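Local structure of putative ferredoxin (Rhodopseudomonas palustris, 4ID8) at residues I7-Q11 and D12-G16; G42-A46 and D47-K51. The protein carries a [3Fe-4S] cluster and probably serves as an electron-transfer ferredoxin associated with CYP194A4. One frame throughout, in Å; residues are numbered along the deposited sequence.

Contact 1: residues I7-Q11 and D12-G16; sequences IHVDQ and DKCQG. With F3S (Fe3-s4 cluster), chain B.
D10 and the backbone of D12-C14 meet through hydrogen bonds that build an Asx motif. The amide N of D12 donates to D10 OD2 at 2.8 Å, an Asx turn that meets the anti side of the carboxylate 22° out of its plane, and K13 N adds a weak bond to the same oxygen. With CG anti to the backbone N (chi1 -179°), the D10 carboxylate lies beside its carbonyl carbon, which places OD2 within hydrogen-bonding distance of both amides. C14 N completes the motif on D10 O at 3.0 Å. Among charged groups, K13 lays its CD against D10 OD1 at 3.3 Å, while the salt bridge from NZ to that oxygen is long; D12 OD2 lies 4.4 Å from D10 OD2, a like-charge approach that the amide donors and K13 probably offset. Apolar contact is slight: V9 CG1 touches C14 CB at 4.1 Å and faces cluster sulfur S3 at 3.8 Å. C14 SG holds iron FE1 at 2.3 Å while accepting a hydrogen bond from G16 N at 3.4 Å. This is the first cysteine of the histidine-containing C14-x-x-H17-x-x-C20 motif, completed by C59, in a 4Fe-4S single cluster domain carrying a [3Fe-4S] cluster.

Contact 2: residues G42-A46 and D47-K51; sequences GVVPA and DLIDK
V44 CG1 rests against I49 CG1 at 3.7 Å, the apolar centre of a short 3-10 turn. The valine branch gets there by lying anti to its backbone N (chi1 172°), which also brings it within 3.6 Å of L48 O. Next to this pair, the P45 ring meets L48: CG of the proline lies 3.7 Å from CD1 of the leucine, with CD of the ring slightly farther from the same methyl. I49 continues the layer with CD1 against A46 CA at 3.9 Å. Replacing I49 by an alanine would probably take away the CG1 contact of V44 CG1 and open a gap beside A46. Farther out, backbone bonds fasten the turn: L48 N donates to P45 O at 2.8 Å, and I49 N makes a weak bond to A46 O. At the polar edge, the D47 carboxylate curls back so that OD1 comes 3.3 Å from P45 CB; its chi1 of 69° sets CG between the backbone N and the carbonyl carbon. The turn leads the loop after strand 36-38 into helix 49-58, with L48 at the N-cap; V44 and I49 also touch L5, just before strand 6-9, and L48 packs on E26 and L27.

Overall arrangement
Contact 1 precedes contact 2 in the chain, and their centres lie about 18 Å apart on opposite sides of the molecule's centre. Strand 6-9 runs between them, linked to residues 42-46 through I7. Near its start, I7 N approaches G42 O to 3.1 Å, a probable hydrogen bond, and I7 CG1 packs on V44 CG2 at 3.7 Å; beyond its end, the chain turns toward the cluster. The two contacts therefore differ in role: residues 7-16 supply C14 as an iron ligand, whereas the side chain of V44 stays about 14 Å from the cluster. Contact 2 instead starts helix 49-58, which is followed directly by C59, another cluster-binding residue, whose side chain lies about 6 Å from that of C14.

Contact 1: residues I7-Q11 and D12-G16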
ATOM      1  N   ILE A   7       3.498  -4.192   4.796  1.00 25.31           N
ATOM      2  CA  ILE A   7       3.342  -2.944   4.049  1.00 25.13           C
ATOM      3  C   ILE A   7       3.165  -1.789   4.989  1.00 24.16           C
ATOM      4  O   ILE A   7       2.494  -1.934   5.987  1.00 24.49           O
ATOM      5  CB  ILE A   7       2.025  -2.901   3.330  1.00 25.83           C
ATOM      6  CG1 ILE A   7       1.868  -4.001   2.326  1.00 27.43           C
ATOM      7  CG2 ILE A   7       1.935  -1.615   2.568  1.00 27.46           C
ATOM      8  CD1 ILE A   7       2.490  -3.610   0.983  1.00 28.54           C
ATOM      9  N   HIS A   8       3.727  -0.639   4.657  1.00 22.89           N
ATOM     10  CA  HIS A   8       3.404   0.601   5.361  1.00 22.70           C
ATOM     11  C   HIS A   8       3.218   1.751   4.390  1.00 21.74           C
ATOM     12  O   HIS A   8       4.002   1.926   3.478  1.00 22.66           O
ATOM     13  CB  HIS A   8       4.523   0.906   6.363  1.00 22.57           C
ATOM     14  CG  HIS A   8       4.452   2.262   6.993  1.00 21.34           C
ATOM     15  ND1 HIS A   8       3.404   2.660   7.801  1.00 19.88           N
ATOM     16  CD2 HIS A   8       5.330   3.293   6.974  1.00 20.41           C
ATOM     17  CE1 HIS A   8       3.622   3.906   8.205  1.00 22.12           C
ATOM     18  NE2 HIS A   8       4.781   4.315   7.709  1.00 21.58           N
ATOM     19  N   VAL A   9       2.204   2.575   4.589  1.00 21.90           N
ATOM     20  CA  VAL A   9       2.123   3.837   3.831  1.00 20.05           C
ATOM     21  C   VAL A   9       2.552   4.975   4.686  1.00 21.26           C
ATOM     22  O   VAL A   9       2.006   5.188   5.760  1.00 23.32           O
ATOM     23  CB  VAL A   9       0.678   4.121   3.393  1.00 20.07           C
ATOM     24  CG1 VAL A   9       0.611   5.394   2.556  1.00 16.77           C
ATOM     25  CG2 VAL A   9       0.090   2.912   2.670  1.00 16.22           C
ATOM     26  N   ASP A  10       3.504   5.758   4.236  1.00 22.34           N
ATOM     27  CA  ASP A  10       3.919   6.941   4.998  1.00 23.12           C
ATOM     28  C   ASP A  10       2.908   8.055   4.767  1.00 24.11           C
ATOM     29  O   ASP A  10       2.726   8.519   3.651  1.00 23.79           O
ATOM     30  CB  ASP A  10       5.302   7.360   4.514  1.00 23.34           C
ATOM     31  CG  ASP A  10       5.879   8.572   5.255  1.00 26.12           C
ATOM     32  OD1 ASP A  10       7.122   8.651   5.301  1.00 29.33           O
ATOM     33  OD2 ASP A  10       5.146   9.455   5.750  1.00 26.69           O
ATOM     34  N   GLN A  11       2.259   8.499   5.821  1.00 25.53           N
ATOM     35  CA  GLN A  11       1.191   9.437   5.683  1.00 27.42           C
ATOM     36  C   GLN A  11       1.660  10.786   5.182  1.00 29.23           C
ATOM     37  O   GLN A  11       0.919  11.500   4.500  1.00 28.50           O
ATOM     38  CB  GLN A  11       0.474   9.581   7.010  1.00 27.97           C
ATOM     39  CG  GLN A  11      -0.334   8.346   7.410  1.00 30.12           C
ATOM     40  CD  GLN A  11      -1.213   7.836   6.272  1.00 33.92           C
ATOM     41  OE1 GLN A  11      -2.161   8.484   5.852  1.00 36.76           O
ATOM     42  NE2 GLN A  11      -0.891   6.663   5.770  1.00 36.56           N
ATOM     43  N   ASP A  12       2.895  11.153   5.509  1.00 31.21           N
ATOM     44  CA  ASP A  12       3.401  12.412   5.008  1.00 32.79           C
ATOM     45  C   ASP A  12       3.671  12.440   3.500  1.00 32.16           C
ATOM     46  O   ASP A  12       3.400  13.458   2.828  1.00 31.46           O
ATOM     47  CB  ASP A  12       4.589  12.896   5.827  1.00 35.32           C
ATOM     48  CG  ASP A  12       4.166  13.419   7.211  1.00 39.40           C
ATOM     49  OD1 ASP A  12       3.156  14.149   7.300  1.00 43.03           O
ATOM     50  OD2 ASP A  12       4.851  13.092   8.216  1.00 47.22           O
ATOM     51  N   LYS A  13       4.140  11.318   2.970  1.00 30.87           N
ATOM     52  CA  LYS A  13       4.315  11.174   1.539  1.00 29.36           C
ATOM     53  C   LYS A  13       3.025  10.974   0.733  1.00 28.23           C
ATOM     54  O   LYS A  13       2.902  11.528  -0.335  1.00 29.34           O
ATOM     55  CB  LYS A  13       5.322  10.075   1.256  1.00 29.24           C
ATOM     56  CG  LYS A  13       6.669  10.388   1.854  1.00 31.99           C
ATOM     57  CD  LYS A  13       7.432   9.135   2.017  1.00 35.43           C
ATOM     58  CE  LYS A  13       8.848   9.308   1.572  1.00 41.12           C
ATOM     59  NZ  LYS A  13       9.816   9.127   2.682  1.00 41.92           N
ATOM     60  N   CYS A  14       2.058  10.209   1.232  1.00 26.46           N
ATOM     61  CA  CYS A  14       0.775   9.981   0.517  1.00 24.53           C
ATOM     62  C   CYS A  14       0.079  11.261   0.055  1.00 23.73           C
ATOM     63  O   CYS A  14      -0.207  12.108   0.851  1.00 24.51           O
ATOM     64  CB  CYS A  14      -0.198   9.194   1.401  1.00 23.44           C
ATOM     65  SG  CYS A  14      -1.571   8.593   0.443  1.00 24.64           S
ATOM     66  N   GLN A  15      -0.196  11.400  -1.231  1.00 23.81           N
ATOM     67  CA  GLN A  15      -1.027  12.512  -1.755  1.00 22.49           C
ATOM     68  C   GLN A  15      -2.379  11.985  -2.323  1.00 20.89           C
ATOM     69  O   GLN A  15      -3.024  12.634  -3.146  1.00 19.55           O
ATOM     70  CB  GLN A  15      -0.276  13.270  -2.860  1.00 23.56           C
ATOM     71  CG  GLN A  15       1.039  13.991  -2.488  1.00 25.39           C
ATOM     72  CD  GLN A  15       0.926  14.788  -1.229  1.00 34.09           C
ATOM     73  OE1 GLN A  15       1.812  14.731  -0.375  1.00 38.91           O
ATOM     74  NE2 GLN A  15      -0.176  15.516  -1.069  1.00 33.82           N
ATOM     75  N   GLY A  16      -2.783  10.800  -1.888  1.00 20.11           N
ATOM     76  CA  GLY A  16      -4.018  10.155  -2.363  1.00 20.32           C
ATOM     77  C   GLY A  16      -4.272   9.906  -3.840  1.00 20.52           C
ATOM     78  O   GLY A  16      -5.410  10.090  -4.325  1.00 20.44           O
TER
HETATM   79 FE1  F3S B 101      -1.118   7.410  -1.492  1.00 23.42          FE
HETATM   80 FE3  F3S B 101      -1.585   5.116  -2.544  1.00 21.93          FE
HETATM   81 FE4  F3S B 101       0.539   6.383  -3.171  1.00 25.64          FE
HETATM   82  S1  F3S B 101      -3.097   6.690  -2.175  1.00 22.70           S
HETATM   83  S2  F3S B 101      -0.063   8.573  -3.059  1.00 29.50           S
HETATM   84  S3  F3S B 101       0.044   5.574  -1.229  1.00 24.69           S
HETATM   85  S4  F3S B 101      -0.784   5.370  -4.618  1.00 26.67           S

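Contact 2: residues G42-A46 and D47-K51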
ATOM      1  N   GLY A  42      -1.385  -5.765   7.898  1.00 35.98           N
ATOM      2  CA  GLY A  42      -0.189  -5.326   7.224  1.00 35.57           C
ATOM      3  C   GLY A  42       0.587  -6.444   6.554  1.00 35.03           C
ATOM      4  O   GLY A  42       1.290  -6.158   5.594  1.00 36.08           O
ATOM      5  N   VAL A  43       0.477  -7.688   7.050  1.00 34.39           N
ATOM      6  CA  VAL A  43       1.185  -8.896   6.497  1.00 33.93           C
ATOM      7  C   VAL A  43       0.682  -9.305   5.094  1.00 33.24           C
ATOM      8  O   VAL A  43      -0.532  -9.384   4.855  1.00 34.80           O
ATOM      9  CB  VAL A  43       1.030 -10.184   7.404  1.00 33.58           C
ATOM     10  CG1 VAL A  43       1.539 -11.388   6.678  1.00 33.52           C
ATOM     11  CG2 VAL A  43       1.789 -10.065   8.608  1.00 33.60           C
ATOM     12  N   VAL A  44       1.588  -9.611   4.184  1.00 30.81           N
ATOM     13  CA  VAL A  44       1.202  -9.817   2.817  1.00 27.91           C
ATOM     14  C   VAL A  44       1.087 -11.314   2.546  1.00 27.22           C
ATOM     15  O   VAL A  44       2.062 -12.022   2.712  1.00 26.88           O
ATOM     16  CB  VAL A  44       2.246  -9.218   1.900  1.00 27.83           C
ATOM     17  CG1 VAL A  44       1.944  -9.589   0.494  1.00 27.46           C
ATOM     18  CG2 VAL A  44       2.335  -7.678   2.094  1.00 26.47           C
ATOM     19  N   PRO A  45      -0.115 -11.810   2.169  1.00 26.31           N
ATOM     20  CA  PRO A  45      -0.290 -13.217   1.854  1.00 25.66           C
ATOM     21  C   PRO A  45       0.413 -13.620   0.558  1.00 25.17           C
ATOM     22  O   PRO A  45       0.620 -12.770  -0.320  1.00 23.93           O
ATOM     23  CB  PRO A  45      -1.792 -13.370   1.676  1.00 25.47           C
ATOM     24  CG  PRO A  45      -2.340 -12.137   1.688  1.00 25.82           C
ATOM     25  CD  PRO A  45      -1.390 -11.096   2.123  1.00 25.89           C
ATOM     26  N   ALA A  46       0.763 -14.916   0.467  1.00 24.88           N
ATOM     27  CA  ALA A  46       1.563 -15.491  -0.637  1.00 23.85           C
ATOM     28  C   ALA A  46       0.980 -15.072  -1.971  1.00 23.40           C
ATOM     29  O   ALA A  46       1.691 -14.621  -2.853  1.00 22.82           O
ATOM     30  CB  ALA A  46       1.627 -17.006  -0.499  1.00 23.75           C
ATOM     31  N   ASP A  47      -0.339 -15.142  -2.099  1.00 24.14           N
ATOM     32  CA  ASP A  47      -1.031 -14.711  -3.329  1.00 24.28           C
ATOM     33  C   ASP A  47      -1.097 -13.212  -3.637  1.00 23.88           C
ATOM     34  O   ASP A  47      -1.519 -12.828  -4.719  1.00 23.87           O
ATOM     35  CB  ASP A  47      -2.418 -15.296  -3.381  1.00 25.32           C
ATOM     36  CG  ASP A  47      -3.345 -14.700  -2.331  1.00 28.08           C
ATOM     37  OD1 ASP A  47      -2.885 -14.175  -1.287  1.00 26.07           O
ATOM     38  OD2 ASP A  47      -4.552 -14.744  -2.582  1.00 30.13           O
ATOM     39  N   LEU A  48      -0.632 -12.356  -2.738  1.00 23.59           N
ATOM     40  CA  LEU A  48      -0.664 -10.935  -3.029  1.00 23.71           C
ATOM     41  C   LEU A  48       0.707 -10.324  -3.011  1.00 24.15           C
ATOM     42  O   LEU A  48       0.826  -9.127  -2.942  1.00 24.25           O
ATOM     43  CB  LEU A  48      -1.561 -10.211  -2.029  1.00 23.40           C
ATOM     44  CG  LEU A  48      -3.028 -10.637  -2.070  1.00 24.14           C
ATOM     45  CD1 LEU A  48      -3.750  -9.958  -0.953  1.00 22.65           C
ATOM     46  CD2 LEU A  48      -3.656 -10.299  -3.407  1.00 22.42           C
ATOM     47  N   ILE A  49       1.752 -11.145  -3.055  1.00 25.22           N
ATOM     48  CA  ILE A  49       3.140 -10.680  -2.856  1.00 25.41           C
ATOM     49  C   ILE A  49       3.547  -9.832  -4.024  1.00 25.33           C
ATOM     50  O   ILE A  49       4.183  -8.792  -3.881  1.00 24.82           O
ATOM     51  CB  ILE A  49       4.124 -11.866  -2.541  1.00 26.29           C
ATOM     52  CG1 ILE A  49       4.063 -12.196  -1.025  1.00 28.37           C
ATOM     53  CG2 ILE A  49       5.561 -11.539  -2.947  1.00 24.65           C
ATOM     54  CD1 ILE A  49       4.850 -13.466  -0.557  1.00 30.32           C
ATOM     55  N   ASP A  50       3.124 -10.259  -5.197  1.00 26.86           N
ATOM     56  CA  ASP A  50       3.389  -9.517  -6.417  1.00 28.31           C
ATOM     57  C   ASP A  50       2.612  -8.204  -6.526  1.00 27.91           C
ATOM     58  O   ASP A  50       3.156  -7.219  -7.027  1.00 28.60           O
ATOM     59  CB  ASP A  50       3.082 -10.377  -7.657  1.00 29.67           C
ATOM     60  CG  ASP A  50       4.123 -11.484  -7.903  1.00 32.39           C
ATOM     61  OD1 ASP A  50       5.262 -11.396  -7.347  1.00 33.55           O
ATOM     62  OD2 ASP A  50       3.758 -12.423  -8.660  1.00 36.47           O
ATOM     63  N   LYS A  51       1.362  -8.187  -6.095  1.00 25.96           N
ATOM     64  CA  LYS A  51       0.598  -6.949  -6.113  1.00 25.54           C
ATOM     65  C   LYS A  51       1.108  -5.924  -5.134  1.00 24.50           C
ATOM     66  O   LYS A  51       0.943  -4.748  -5.296  1.00 26.15           O
ATOM     67  CB  LYS A  51      -0.822  -7.279  -5.759  1.00 25.39           C
ATOM     68  CG  LYS A  51      -1.485  -7.985  -6.863  1.00 27.87           C
ATOM     69  CD  LYS A  51      -2.795  -8.571  -6.403  1.00 35.79           C
ATOM     70  CE  LYS A  51      -3.451  -9.437  -7.516  1.00 39.47           C
ATOM     71  NZ  LYS A  51      -3.070  -8.914  -8.884  1.00 41.81           N
TER